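Local coordinates for protein aminoglycoside N(3)-acetyltransferase, AAC(3)-IVa (Escherichia coli, PDB 6MN3) that transfers an acetyl group from acetyl-CoA to the 3-amino group of 2-deoxystreptamine aminoglycosides, probably including gentamicin and apramycin, and so confers antibiotic resistance, at residues M62-G67 with V97-H102. Numbering follows the deposited sequence.
Sequences MPSWSG and VKRSAH
Arg99 reaches across to Ser64 and takes hold of it side-on, using NE and NH2 on two different oxygens of the one residue. NE gives the shorter bond, 2.8 Å to Ser64 OG, although it is bent, with an N-H...O angle of 133°. NH2 bonds to the backbone oxygen, Ser64 O, at 3.2 Å; it approaches from above the carbonyl plane, 41° out of it, rather than along a lone pair. A second link from NH2 back to Ser64 OG is weak. The hydroxyl sits at the edge of the guanidinium, tilted from its plane. The contact is small, 120 Å² in all, and rests on these polar groups. Extension of the arginine from CG to NE carries the charged end over to the serine, whose own OG lies anti to the backbone N (chi1 -163°) and is thereby presented to NE.

In the antibiotic N-acetyltransferase fold, this contact spans one edge of the mixed sheet, from strand 98-99 to Ser64. Strand 98-99 is one of the two edge strands and strand 59-63 lies two places in, with 106-109 between them and antiparallel to both. Backbone hydrogen bonds between Ser64 and Ala105 and between Lys98 and Ala108 tie both sides to strand 106-109 and the residue just before it; Ser64 and Arg99 still stand 7.7 Å apart, CA to CA, and the arginine side chain makes up the distance.

Farther out, the remaining nitrogen, NH1, is bonded to the carbonyl oxygen of Ser78 and weakly to that of Pro75, while Trp92 makes a cation-pi contact with Arg99.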
loop_
_atom_site.group_PDB
_atom_site.type_symbol
_atom_site.label_atom_id
_atom_site.label_comp_id
_atom_site.label_asym_id
_atom_site.label_seq_id
_atom_site.Cartn_x
_atom_site.Cartn_y
_atom_site.Cartn_z
ATOM N N MET A 62 -6.142 -2.281 -3.221
ATOM C CA MET A 62 -4.809 -2.860 -3.263
ATOM C C MET A 62 -3.941 -2.082 -4.239
ATOM O O MET A 62 -4.443 -1.552 -5.238
ATOM C CB MET A 62 -4.835 -4.334 -3.691
ATOM C CG MET A 62 -5.515 -5.260 -2.713
ATOM S SD MET A 62 -5.333 -6.966 -3.243
ATOM C CE MET A 62 -6.641 -7.751 -2.308
ATOM N N PRO A 63 -2.639 -1.995 -3.976
ATOM C CA PRO A 63 -1.729 -1.439 -4.981
ATOM C C PRO A 63 -1.730 -2.310 -6.228
ATOM O O PRO A 63 -1.965 -3.520 -6.166
ATOM C CB PRO A 63 -0.366 -1.456 -4.279
ATOM C CG PRO A 63 -0.501 -2.491 -3.214
ATOM C CD PRO A 63 -1.928 -2.419 -2.758
ATOM N N SER A 64 -1.470 -1.681 -7.373
ATOM C CA SER A 64 -1.590 -2.386 -8.642
ATOM C C SER A 64 -0.774 -1.719 -9.742
ATOM O O SER A 64 -1.232 -1.625 -10.884
ATOM C CB SER A 64 -3.062 -2.467 -9.056
ATOM O OG SER A 64 -3.266 -3.453 -10.051
ATOM N N TRP A 65 0.433 -1.261 -9.418
ATOM C CA TRP A 65 1.270 -0.599 -10.405
ATOM C C TRP A 65 2.222 -1.595 -11.065
ATOM O O TRP A 65 2.423 -2.715 -10.591
ATOM C CB TRP A 65 2.048 0.556 -9.772
ATOM C CG TRP A 65 2.840 0.186 -8.561
ATOM C CD1 TRP A 65 4.011 -0.513 -8.527
ATOM C CD2 TRP A 65 2.527 0.514 -7.203
ATOM N NE1 TRP A 65 4.444 -0.649 -7.230
ATOM C CE2 TRP A 65 3.550 -0.026 -6.397
ATOM C CE3 TRP A 65 1.481 1.209 -6.589
ATOM C CZ2 TRP A 65 3.555 0.106 -5.012
ATOM C CZ3 TRP A 65 1.487 1.339 -5.213
ATOM C CH2 TRP A 65 2.518 0.791 -4.439
ATOM N N SER A 66 2.818 -1.163 -12.178
ATOM C CA SER A 66 3.621 -2.035 -13.029
ATOM C C SER A 66 5.109 -1.973 -12.710
ATOM O O SER A 66 5.795 -3.000 -12.774
ATOM C CB SER A 66 3.406 -1.675 -14.500
ATOM O OG SER A 66 2.148 -2.129 -14.960
ATOM N N GLY A 67 5.627 -0.790 -12.386
ATOM C CA GLY A 67 7.045 -0.613 -12.171
ATOM C C GLY A 67 7.867 -0.437 -13.429
ATOM O O GLY A 67 9.051 -0.093 -13.330
ATOM N N VAL A 97 -13.847 -5.078 -10.330
ATOM C CA VAL A 97 -12.841 -4.319 -9.594
ATOM C C VAL A 97 -12.222 -3.301 -10.541
ATOM O O VAL A 97 -11.773 -3.647 -11.643
ATOM C CB VAL A 97 -11.775 -5.239 -8.967
ATOM C CG1 VAL A 97 -11.851 -6.626 -9.544
ATOM C CG2 VAL A 97 -10.373 -4.651 -9.116
ATOM N N LYS A 98 -12.231 -2.040 -10.125
ATOM C CA LYS A 98 -11.734 -0.951 -10.945
ATOM C C LYS A 98 -10.227 -0.811 -10.775
ATOM O O LYS A 98 -9.627 -1.342 -9.840
ATOM C CB LYS A 98 -12.442 0.360 -10.591
ATOM C CG LYS A 98 -13.907 0.206 -10.194
ATOM C CD LYS A 98 -14.746 -0.412 -11.305
ATOM C CE LYS A 98 -16.174 -0.671 -10.835
ATOM N NZ LYS A 98 -16.927 -1.568 -11.761
ATOM N N ARG A 99 -9.614 -0.079 -11.699
ATOM C CA ARG A 99 -8.168 0.073 -11.722
ATOM C C ARG A 99 -7.828 1.437 -12.301
ATOM O O ARG A 99 -8.475 1.896 -13.246
ATOM C CB ARG A 99 -7.513 -1.041 -12.542
ATOM C CG ARG A 99 -6.077 -1.335 -12.171
ATOM C CD ARG A 99 -5.510 -2.423 -13.063
ATOM N NE ARG A 99 -4.155 -2.797 -12.678
ATOM C CZ ARG A 99 -3.343 -3.530 -13.431
ATOM N NH1 ARG A 99 -3.750 -3.972 -14.613
ATOM N NH2 ARG A 99 -2.122 -3.822 -13.002
ATOM N N SER A 100 -6.821 2.085 -11.722
ATOM C CA SER A 100 -6.420 3.402 -12.189
ATOM C C SER A 100 -5.811 3.312 -13.584
ATOM O O SER A 100 -5.272 2.278 -13.986
ATOM C CB SER A 100 -5.425 4.035 -11.217
ATOM O OG SER A 100 -5.955 4.095 -9.904
ATOM N N ALA A 101 -5.906 4.410 -14.323
ATOM C CA ALA A 101 -5.432 4.468 -15.707
ATOM C C ALA A 101 -4.100 5.199 -15.815
ATOM O O ALA A 101 -3.913 6.059 -16.674
ATOM C CB ALA A 101 -6.486 5.120 -16.594
ATOM N N HIS A 102 -3.156 4.864 -14.943
ATOM C CA HIS A 102 -1.819 5.437 -14.981
ATOM C C HIS A 102 -0.849 4.420 -14.399
ATOM O O HIS A 102 -1.261 3.523 -13.656
ATOM C CB HIS A 102 -1.752 6.768 -14.216
ATOM C CG HIS A 102 -2.402 6.733 -12.868
ATOM N ND1 HIS A 102 -1.780 6.212 -11.754
ATOM C CD2 HIS A 102 -3.614 7.170 -12.452
ATOM C CE1 HIS A 102 -2.583 6.324 -10.711
ATOM N NE2 HIS A 102 -3.703 6.902 -11.108
#